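Local coordinates for uncharacterized protein ycf41 (Synechococcus elongatus PCC 6301, PDB 3KOJ) that probably binds single-stranded DNA through an OB-fold domain of the single-strand binding protein type, at residues L16-Q25 / V36-P44; L55-E66 / T99-H108. The protein carries 1 engineered substitution. All blocks are in the same frame, centred on the assembly; numbering follows the deposited sequence.

Contact 1 of 2, residues L16-Q25 / V36-P44; sequences LQATVVEAPQ and VAEMVVQFP
Thr19 and Gln42 exchange two backbone hydrogen bonds in the antiparallel hairpin of strands 12-28 and 35-43, the opening hairpin of the OB fold. The backbone ladder is interrupted by two bulges. Val21 and Glu22 both face Val40 in a classic beta bulge: the carbonyl oxygen Val40 O takes Val21 N at 2.9 Å and Glu22 N at 3.2 Å from the same face of its plane, the second bond bent to 141° at the hydrogen. Val40 N answers to Glu22 O. A further register shift precedes the doubly bonded pair Gln25-Glu38. The chain turns a corner at Glu22; on its other edge the earlier half is hydrogen-bonded, backbone to backbone, to strand 76-84 (Leu16 with Leu79, Ala18 with Val77).

Apolar packing differs between the two faces. On the face of Val20 and Val41, Ala18 CB rests 3.6 Å from Val41 CB, while Leu16 CD1 lies over one face of the Phe43 ring, 4.3 Å from CE2. Met39, a selenomethionine, presses its CB 3.2 Å from Glu22 O; with CG between its own backbone N and carbonyl carbon (chi1 62°), the extended chain then leaves the hairpin for Leu79 and Cys71 in the interior. Around the bulge, Val21 CG2 reaches Val40 CG1 at 3.7 Å, and Glu22 CB sits 3.5 Å from Val40 CB, its carboxylate carried on past Val40 CG2.

Two amide side chains are held from outside: Gln42 OE1 by Arg54 NE, and Gln17 OE1 by the backbone N of Met11 of a second subunit. Across the hairpin, a water 2.8 Å from Thr19 OG1 links that hydroxyl to Gln42 O.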
loop_
_atom_site.group_PDB
_atom_site.type_symbol
_atom_site.label_atom_id
_atom_site.label_comp_id
_atom_site.label_asym_id
_atom_site.label_seq_id
_atom_site.Cartn_x
_atom_site.Cartn_y
_atom_site.Cartn_z
ATOM N N LEU B 16 -3.031 -2.431 -7.340
ATOM C CA LEU B 16 -2.739 -2.114 -8.725
ATOM C C LEU B 16 -3.896 -1.542 -9.520
ATOM O O LEU B 16 -5.029 -2.005 -9.420
ATOM C CB LEU B 16 -2.277 -3.380 -9.458
ATOM C CG LEU B 16 -1.058 -4.184 -9.006
ATOM C CD1 LEU B 16 -1.135 -5.593 -9.595
ATOM C CD2 LEU B 16 0.215 -3.484 -9.452
ATOM N N GLN B 17 -3.577 -0.547 -10.339
ATOM C CA GLN B 17 -4.536 0.075 -11.232
ATOM C C GLN B 17 -4.277 -0.691 -12.529
ATOM O O GLN B 17 -3.143 -0.728 -13.002
ATOM C CB GLN B 17 -4.177 1.539 -11.411
ATOM C CG GLN B 17 -5.176 2.367 -12.159
ATOM C CD GLN B 17 -4.712 3.802 -12.251
ATOM O OE1 GLN B 17 -4.113 4.324 -11.305
ATOM N NE2 GLN B 17 -4.975 4.446 -13.383
ATOM N N ALA B 18 -5.310 -1.303 -13.100
ATOM C CA ALA B 18 -5.127 -2.086 -14.320
ATOM C C ALA B 18 -6.373 -2.139 -15.187
ATOM O O ALA B 18 -7.461 -1.730 -14.768
ATOM C CB ALA B 18 -4.692 -3.512 -13.954
ATOM N N THR B 19 -6.197 -2.662 -16.397
ATOM C CA THR B 19 -7.267 -2.795 -17.376
ATOM C C THR B 19 -7.616 -4.273 -17.575
ATOM O O THR B 19 -6.732 -5.115 -17.737
ATOM C CB THR B 19 -6.830 -2.205 -18.740
ATOM O OG1 THR B 19 -6.438 -0.836 -18.560
ATOM C CG2 THR B 19 -7.971 -2.274 -19.754
ATOM N N VAL B 20 -8.905 -4.587 -17.563
ATOM C CA VAL B 20 -9.351 -5.967 -17.758
ATOM C C VAL B 20 -9.128 -6.355 -19.227
ATOM O O VAL B 20 -9.674 -5.716 -20.128
ATOM C CB VAL B 20 -10.858 -6.101 -17.411
ATOM C CG1 VAL B 20 -11.337 -7.535 -17.628
ATOM C CG2 VAL B 20 -11.091 -5.672 -15.964
ATOM N N VAL B 21 -8.319 -7.385 -19.472
ATOM C CA VAL B 21 -8.055 -7.813 -20.848
ATOM C C VAL B 21 -8.529 -9.231 -21.149
ATOM O O VAL B 21 -8.444 -9.699 -22.282
ATOM C CB VAL B 21 -6.569 -7.665 -21.207
ATOM C CG1 VAL B 21 -6.169 -6.196 -21.094
ATOM C CG2 VAL B 21 -5.718 -8.533 -20.301
ATOM N N GLU B 22 -8.998 -9.927 -20.120
ATOM C CA GLU B 22 -9.585 -11.246 -20.310
ATOM C C GLU B 22 -10.740 -11.280 -19.331
ATOM O O GLU B 22 -10.551 -11.164 -18.113
ATOM C CB GLU B 22 -8.614 -12.399 -20.043
ATOM C CG GLU B 22 -9.202 -13.722 -20.556
ATOM C CD GLU B 22 -8.180 -14.835 -20.734
ATOM O OE1 GLU B 22 -7.079 -14.565 -21.259
ATOM O OE2 GLU B 22 -8.490 -15.989 -20.369
ATOM N N ALA B 23 -11.941 -11.402 -19.882
ATOM C CA ALA B 23 -13.157 -11.413 -19.084
ATOM C C ALA B 23 -13.157 -12.483 -18.004
ATOM O O ALA B 23 -12.664 -13.593 -18.202
ATOM C CB ALA B 23 -14.375 -11.589 -19.997
ATOM N N PRO B 24 -13.707 -12.148 -16.834
ATOM C CA PRO B 24 -13.783 -13.074 -15.707
ATOM C C PRO B 24 -14.597 -14.322 -16.033
ATOM O O PRO B 24 -15.635 -14.247 -16.695
ATOM C CB PRO B 24 -14.431 -12.227 -14.604
ATOM C CG PRO B 24 -15.177 -11.170 -15.356
ATOM C CD PRO B 24 -14.223 -10.822 -16.456
ATOM N N GLN B 25 -14.094 -15.467 -15.583
ATOM C CA GLN B 25 -14.752 -16.756 -15.766
ATOM C C GLN B 25 -14.977 -17.285 -14.360
ATOM O O GLN B 25 -14.062 -17.261 -13.531
ATOM C CB GLN B 25 -13.853 -17.721 -16.544
ATOM C CG GLN B 25 -13.467 -17.239 -17.933
ATOM C CD GLN B 25 -14.672 -16.976 -18.814
ATOM O OE1 GLN B 25 -14.941 -15.835 -19.199
ATOM N NE2 GLN B 25 -15.407 -18.032 -19.139
ATOM N N VAL B 36 -15.307 -18.998 -7.453
ATOM C CA VAL B 36 -13.969 -18.500 -7.735
ATOM C C VAL B 36 -13.959 -17.936 -9.147
ATOM O O VAL B 36 -14.357 -18.600 -10.107
ATOM C CB VAL B 36 -12.885 -19.594 -7.551
ATOM C CG1 VAL B 36 -13.267 -20.838 -8.293
ATOM C CG2 VAL B 36 -11.529 -19.073 -8.021
ATOM N N ALA B 37 -13.536 -16.683 -9.255
ATOM C CA ALA B 37 -13.498 -15.997 -10.535
ATOM C C ALA B 37 -12.067 -15.673 -10.914
ATOM O O ALA B 37 -11.273 -15.256 -10.068
ATOM C CB ALA B 37 -14.310 -14.713 -10.451
ATOM N N GLU B 38 -11.727 -15.873 -12.181
ATOM C CA GLU B 38 -10.384 -15.543 -12.620
ATOM C C GLU B 38 -10.448 -14.736 -13.907
ATOM O O GLU B 38 -11.303 -14.968 -14.768
ATOM C CB GLU B 38 -9.529 -16.807 -12.792
ATOM C CG GLU B 38 -9.494 -17.432 -14.166
ATOM C CD GLU B 38 -8.470 -18.556 -14.238
ATOM O OE1 GLU B 38 -8.537 -19.473 -13.388
ATOM O OE2 GLU B 38 -7.597 -18.525 -15.135
HETATM N N MSE B 39 -9.558 -13.761 -14.014
HETATM C CA MSE B 39 -9.504 -12.911 -15.192
HETATM C C MSE B 39 -8.063 -12.489 -15.375
HETATM O O MSE B 39 -7.195 -12.890 -14.607
HETATM C CB MSE B 39 -10.408 -11.680 -15.002
HETATM C CG MSE B 39 -10.017 -10.760 -13.854
HETATM SE SE MSE B 39 -11.258 -9.256 -13.654
HETATM C CE MSE B 39 -10.125 -8.084 -12.599
ATOM N N VAL B 40 -7.803 -11.691 -16.401
ATOM C CA VAL B 40 -6.451 -11.214 -16.643
ATOM C C VAL B 40 -6.504 -9.707 -16.806
ATOM O O VAL B 40 -7.426 -9.178 -17.420
ATOM C CB VAL B 40 -5.845 -11.838 -17.922
ATOM C CG1 VAL B 40 -4.444 -11.279 -18.162
ATOM C CG2 VAL B 40 -5.790 -13.361 -17.782
ATOM N N VAL B 41 -5.521 -9.014 -16.240
ATOM C CA VAL B 41 -5.470 -7.568 -16.364
ATOM C C VAL B 41 -4.119 -7.158 -16.924
ATOM O O VAL B 41 -3.159 -7.931 -16.895
ATOM C CB VAL B 41 -5.684 -6.854 -15.006
ATOM C CG1 VAL B 41 -7.025 -7.260 -14.416
ATOM C CG2 VAL B 41 -4.530 -7.178 -14.042
ATOM N N GLN B 42 -4.058 -5.941 -17.450
ATOM C CA GLN B 42 -2.823 -5.411 -17.999
ATOM C C GLN B 42 -2.538 -4.051 -17.373
ATOM O O GLN B 42 -3.445 -3.239 -17.181
ATOM C CB GLN B 42 -2.931 -5.264 -19.520
ATOM C CG GLN B 42 -1.679 -4.683 -20.168
ATOM C CD GLN B 42 -1.798 -4.576 -21.678
ATOM O OE1 GLN B 42 -1.805 -5.585 -22.389
ATOM N NE2 GLN B 42 -1.903 -3.347 -22.174
ATOM N N PHE B 43 -1.279 -3.817 -17.031
ATOM C CA PHE B 43 -0.894 -2.539 -16.449
ATOM C C PHE B 43 0.440 -2.105 -17.034
ATOM O O PHE B 43 1.231 -2.938 -17.487
ATOM C CB PHE B 43 -0.859 -2.613 -14.913
ATOM C CG PHE B 43 -0.073 -3.766 -14.357
ATOM C CD1 PHE B 43 1.225 -3.583 -13.899
ATOM C CD2 PHE B 43 -0.654 -5.024 -14.234
ATOM C CE1 PHE B 43 1.931 -4.629 -13.315
ATOM C CE2 PHE B 43 0.042 -6.080 -13.652
ATOM C CZ PHE B 43 1.337 -5.884 -13.193
ATOM N N PRO B 44 0.702 -0.792 -17.042
ATOM C CA PRO B 44 1.931 -0.212 -17.586
ATOM C C PRO B 44 3.236 -0.735 -17.021
ATOM O O PRO B 44 3.338 -1.038 -15.827
ATOM C CB PRO B 44 1.762 1.284 -17.310
ATOM C CG PRO B 44 0.276 1.468 -17.230
ATOM C CD PRO B 44 -0.135 0.260 -16.437
HETATM O O HOH W 1 -3.975 -0.181 -17.494
HETATM O O HOH W 2 -10.410 -15.625 -17.468
#

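Contact 2 of 2, residues L55-E66 / T99-H108; sequences LKVVGWGAVAQE and TELTVTRVHH
Lys56 and Glu100 lie side by side and point the same way, the fully extended lysine bringing NZ to 3.6 Å from Glu100 OE2 in a salt bridge; OE1 of the same carboxylate pairs with Arg84. Beneath them the strands run parallel, joined by Leu101 N to Lys56 O, Val58 N to Leu101 O and Val103 N to Val58 O. Leu55 crosses Leu101 at about a right angle, CD2 against CB at 4.0 Å, as Val63 of the helix does Val103.

Farther along, Glu66 and Val106 slide past each other in opposite directions. Glu66 is extended, with CG anti to the backbone N (chi1 179°), and its OE2 accepts from His108 NE2 at 3.1 Å, at the ring's edge and on the anti side of the carboxylate but 26° out of its plane, the bond bent to 142° at the hydrogen. Val106 CG2 lies over one face of that imidazole, toward its rim. With an alanine in place of Glu66 the acceptor is gone, which is likely to leave His108 freer to turn and Val106 CG1 less covered.

Parallel pairing of strands 53-60 and 100-103 closes an OB-fold barrel, with helix 62-70 following strand 53-60 as in that fold.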
loop_
_atom_site.group_PDB
_atom_site.type_symbol
_atom_site.label_atom_id
_atom_site.label_comp_id
_atom_site.label_asym_id
_atom_site.label_seq_id
_atom_site.Cartn_x
_atom_site.Cartn_y
_atom_site.Cartn_z
ATOM N N LEU B 55 -1.285 -9.855 -15.864
ATOM C CA LEU B 55 -1.328 -10.622 -14.638
ATOM C C LEU B 55 -2.637 -11.356 -14.408
ATOM O O LEU B 55 -3.720 -10.800 -14.600
ATOM C CB LEU B 55 -1.058 -9.662 -13.479
ATOM C CG LEU B 55 -1.096 -10.135 -12.030
ATOM C CD1 LEU B 55 0.014 -11.152 -11.781
ATOM C CD2 LEU B 55 -0.935 -8.919 -11.121
ATOM N N LYS B 56 -2.528 -12.612 -13.998
ATOM C CA LYS B 56 -3.710 -13.405 -13.709
ATOM C C LYS B 56 -4.235 -12.914 -12.365
ATOM O O LYS B 56 -3.472 -12.737 -11.418
ATOM C CB LYS B 56 -3.356 -14.887 -13.617
ATOM C CG LYS B 56 -4.535 -15.772 -13.237
ATOM C CD LYS B 56 -4.126 -17.234 -13.171
ATOM C CE LYS B 56 -5.269 -18.117 -12.699
ATOM N NZ LYS B 56 -4.862 -19.551 -12.634
ATOM N N VAL B 57 -5.540 -12.695 -12.291
ATOM C CA VAL B 57 -6.174 -12.210 -11.073
ATOM C C VAL B 57 -7.254 -13.203 -10.660
ATOM O O VAL B 57 -8.053 -13.630 -11.487
ATOM C CB VAL B 57 -6.792 -10.819 -11.325
ATOM C CG1 VAL B 57 -7.601 -10.368 -10.133
ATOM C CG2 VAL B 57 -5.682 -9.821 -11.627
ATOM N N VAL B 58 -7.267 -13.574 -9.384
ATOM C CA VAL B 58 -8.243 -14.536 -8.886
ATOM C C VAL B 58 -8.957 -14.047 -7.631
ATOM O O VAL B 58 -8.327 -13.547 -6.702
ATOM C CB VAL B 58 -7.565 -15.884 -8.561
ATOM C CG1 VAL B 58 -8.612 -16.906 -8.127
ATOM C CG2 VAL B 58 -6.785 -16.379 -9.778
ATOM N N GLY B 59 -10.277 -14.201 -7.617
ATOM C CA GLY B 59 -11.066 -13.789 -6.470
ATOM C C GLY B 59 -11.899 -14.948 -5.947
ATOM O O GLY B 59 -12.425 -15.743 -6.731
ATOM N N TRP B 60 -12.020 -15.051 -4.628
ATOM C CA TRP B 60 -12.796 -16.129 -4.022
ATOM C C TRP B 60 -13.989 -15.588 -3.242
ATOM O O TRP B 60 -13.942 -14.487 -2.696
ATOM C CB TRP B 60 -11.922 -16.957 -3.078
ATOM C CG TRP B 60 -10.724 -17.577 -3.719
ATOM C CD1 TRP B 60 -9.612 -16.931 -4.182
ATOM C CD2 TRP B 60 -10.512 -18.973 -3.970
ATOM N NE1 TRP B 60 -8.721 -17.839 -4.703
ATOM C CE2 TRP B 60 -9.247 -19.096 -4.585
ATOM C CE3 TRP B 60 -11.266 -20.128 -3.730
ATOM C CZ2 TRP B 60 -8.721 -20.337 -4.970
ATOM C CZ3 TRP B 60 -10.742 -21.359 -4.114
ATOM C CH2 TRP B 60 -9.479 -21.452 -4.725
ATOM N N GLY B 61 -15.059 -16.374 -3.199
ATOM C CA GLY B 61 -16.243 -15.975 -2.461
ATOM C C GLY B 61 -16.992 -14.781 -3.012
ATOM O O GLY B 61 -17.192 -14.663 -4.220
ATOM N N ALA B 62 -17.404 -13.889 -2.116
ATOM C CA ALA B 62 -18.157 -12.704 -2.498
ATOM C C ALA B 62 -17.451 -11.846 -3.540
ATOM O O ALA B 62 -18.091 -11.315 -4.451
ATOM C CB ALA B 62 -18.464 -11.866 -1.263
ATOM N N VAL B 63 -16.135 -11.707 -3.419
ATOM C CA VAL B 63 -15.410 -10.882 -4.377
ATOM C C VAL B 63 -15.413 -11.520 -5.766
ATOM O O VAL B 63 -15.324 -10.818 -6.774
ATOM C CB VAL B 63 -13.958 -10.603 -3.905
ATOM C CG1 VAL B 63 -13.071 -11.799 -4.168
ATOM C CG2 VAL B 63 -13.426 -9.352 -4.595
ATOM N N ALA B 64 -15.534 -12.844 -5.822
ATOM C CA ALA B 64 -15.578 -13.546 -7.103
ATOM C C ALA B 64 -16.851 -13.144 -7.854
ATOM O O ALA B 64 -16.823 -12.873 -9.055
ATOM C CB ALA B 64 -15.559 -15.057 -6.884
ATOM N N GLN B 65 -17.968 -13.101 -7.135
ATOM C CA GLN B 65 -19.244 -12.735 -7.747
ATOM C C GLN B 65 -19.228 -11.277 -8.213
ATOM O O GLN B 65 -19.821 -10.936 -9.238
ATOM C CB GLN B 65 -20.379 -12.967 -6.748
ATOM C CG GLN B 65 -20.402 -14.392 -6.197
ATOM C CD GLN B 65 -21.488 -14.615 -5.163
ATOM O OE1 GLN B 65 -21.735 -13.760 -4.313
ATOM N NE2 GLN B 65 -22.129 -15.777 -5.219
ATOM N N GLU B 66 -18.536 -10.429 -7.463
ATOM C CA GLU B 66 -18.426 -9.011 -7.791
ATOM C C GLU B 66 -17.603 -8.809 -9.069
ATOM O O GLU B 66 -17.945 -7.977 -9.913
ATOM C CB GLU B 66 -17.784 -8.265 -6.618
ATOM C CG GLU B 66 -17.592 -6.779 -6.836
ATOM C CD GLU B 66 -17.044 -6.084 -5.607
ATOM O OE1 GLU B 66 -16.805 -6.773 -4.591
ATOM O OE2 GLU B 66 -16.853 -4.850 -5.653
ATOM N N THR B 99 2.521 -16.479 -11.755
ATOM C CA THR B 99 2.238 -15.392 -10.827
ATOM C C THR B 99 0.764 -15.020 -10.886
ATOM O O THR B 99 0.119 -15.144 -11.926
ATOM C CB THR B 99 3.055 -14.133 -11.178
ATOM O OG1 THR B 99 4.453 -14.435 -11.116
ATOM C CG2 THR B 99 2.742 -13.000 -10.210
ATOM N N GLU B 100 0.224 -14.573 -9.761
ATOM C CA GLU B 100 -1.161 -14.152 -9.745
ATOM C C GLU B 100 -1.460 -13.321 -8.512
ATOM O O GLU B 100 -0.768 -13.408 -7.498
ATOM C CB GLU B 100 -2.103 -15.363 -9.843
ATOM C CG GLU B 100 -2.338 -16.149 -8.574
ATOM C CD GLU B 100 -3.179 -17.395 -8.827
ATOM O OE1 GLU B 100 -3.859 -17.860 -7.891
ATOM O OE2 GLU B 100 -3.152 -17.916 -9.964
ATOM N N LEU B 101 -2.479 -12.485 -8.632
ATOM C CA LEU B 101 -2.902 -11.623 -7.543
ATOM C C LEU B 101 -4.202 -12.191 -7.007
ATOM O O LEU B 101 -5.186 -12.303 -7.743
ATOM C CB LEU B 101 -3.145 -10.200 -8.054
ATOM C CG LEU B 101 -3.598 -9.164 -7.016
ATOM C CD1 LEU B 101 -2.441 -8.833 -6.083
ATOM C CD2 LEU B 101 -4.085 -7.906 -7.722
ATOM N N THR B 102 -4.203 -12.582 -5.738
ATOM C CA THR B 102 -5.415 -13.099 -5.122
ATOM C C THR B 102 -6.084 -11.856 -4.547
ATOM O O THR B 102 -5.638 -11.293 -3.548
ATOM C CB THR B 102 -5.092 -14.096 -4.011
ATOM O OG1 THR B 102 -4.254 -15.131 -4.540
ATOM C CG2 THR B 102 -6.374 -14.717 -3.479
ATOM N N VAL B 103 -7.150 -11.428 -5.208
ATOM C CA VAL B 103 -7.866 -10.218 -4.836
ATOM C C VAL B 103 -8.718 -10.255 -3.579
ATOM O O VAL B 103 -9.436 -11.219 -3.324
ATOM C CB VAL B 103 -8.754 -9.761 -6.016
ATOM C CG1 VAL B 103 -9.610 -8.566 -5.613
ATOM C CG2 VAL B 103 -7.877 -9.401 -7.190
ATOM N N THR B 104 -8.635 -9.177 -2.801
ATOM C CA THR B 104 -9.420 -9.032 -1.581
ATOM C C THR B 104 -10.551 -8.045 -1.871
ATOM O O THR B 104 -11.698 -8.258 -1.481
ATOM C CB THR B 104 -8.577 -8.448 -0.424
ATOM O OG1 THR B 104 -7.416 -9.260 -0.212
ATOM C CG2 THR B 104 -9.396 -8.398 0.856
ATOM N N ARG B 105 -10.211 -6.961 -2.566
ATOM C CA ARG B 105 -11.175 -5.922 -2.902
ATOM C C ARG B 105 -10.893 -5.336 -4.275
ATOM O O ARG B 105 -9.762 -5.368 -4.749
ATOM C CB ARG B 105 -11.110 -4.784 -1.875
ATOM C CG ARG B 105 -11.383 -5.215 -0.451
ATOM C CD ARG B 105 -11.249 -4.049 0.520
ATOM N NE ARG B 105 -11.514 -4.483 1.887
ATOM C CZ ARG B 105 -10.600 -4.979 2.712
ATOM N NH1 ARG B 105 -9.335 -5.102 2.322
ATOM N NH2 ARG B 105 -10.957 -5.370 3.928
ATOM N N VAL B 106 -11.929 -4.776 -4.893
ATOM C CA VAL B 106 -11.806 -4.155 -6.204
ATOM C C VAL B 106 -12.623 -2.869 -6.255
ATOM O O VAL B 106 -13.716 -2.793 -5.691
ATOM C CB VAL B 106 -12.297 -5.114 -7.330
ATOM C CG1 VAL B 106 -13.680 -5.655 -6.991
ATOM C CG2 VAL B 106 -12.335 -4.381 -8.672
ATOM N N HIS B 107 -12.072 -1.847 -6.900
ATOM C CA HIS B 107 -12.782 -0.585 -7.065
ATOM C C HIS B 107 -13.078 -0.477 -8.557
ATOM O O HIS B 107 -12.154 -0.415 -9.373
ATOM C CB HIS B 107 -11.926 0.606 -6.644
ATOM C CG HIS B 107 -12.585 1.929 -6.893
ATOM N ND1 HIS B 107 -13.503 2.481 -6.025
ATOM C CD2 HIS B 107 -12.479 2.796 -7.928
ATOM C CE1 HIS B 107 -13.931 3.632 -6.513
ATOM N NE2 HIS B 107 -13.326 3.845 -7.668
ATOM N N HIS B 108 -14.360 -0.452 -8.905
ATOM C CA HIS B 108 -14.781 -0.379 -10.301
ATOM C C HIS B 108 -14.927 1.062 -10.782
ATOM O O HIS B 108 -15.182 1.944 -9.936
ATOM C CB HIS B 108 -16.121 -1.093 -10.461
ATOM C CG HIS B 108 -16.151 -2.463 -9.861
ATOM N ND1 HIS B 108 -15.670 -3.576 -10.517
ATOM C CD2 HIS B 108 -16.592 -2.897 -8.656
ATOM C CE1 HIS B 108 -15.817 -4.638 -9.742
ATOM N NE2 HIS B 108 -16.374 -4.252 -8.608
ATOM O OXT HIS B 108 -14.815 1.288 -12.003
HETATM O O HOH W 3 -0.028 -14.002 -14.382
HETATM O O HOH W 4 -10.278 -13.749 -2.842
HETATM O O HOH W 5 -14.586 -5.211 -3.479
HETATM O O HOH W 6 -15.289 -2.939 -3.833
#

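Contact 1 closes before contact 2 opens along the chain, and their centres are 9 Å apart. Strands 35-43 and 53-60 join them as antiparallel neighbours in one curled sheet: Met39 O lies 2.9 Å from Val57 N, and Ala37 O 2.8 Å from Gly59 N, both probable hydrogen bonds. Contact 1 is local, a hairpin, whereas contact 2 pairs strand 100-103 with strand 53-60 and sets strand 105-107 against helix 62-70. Strand 76-84, which pairs with both 12-28 and 100-103, completes the circuit, so the contacts account for much of the barrel wall. Both touch the same second subunit, so this wall also contributes to the four-chain assembly, consistent with a single-strand binding protein.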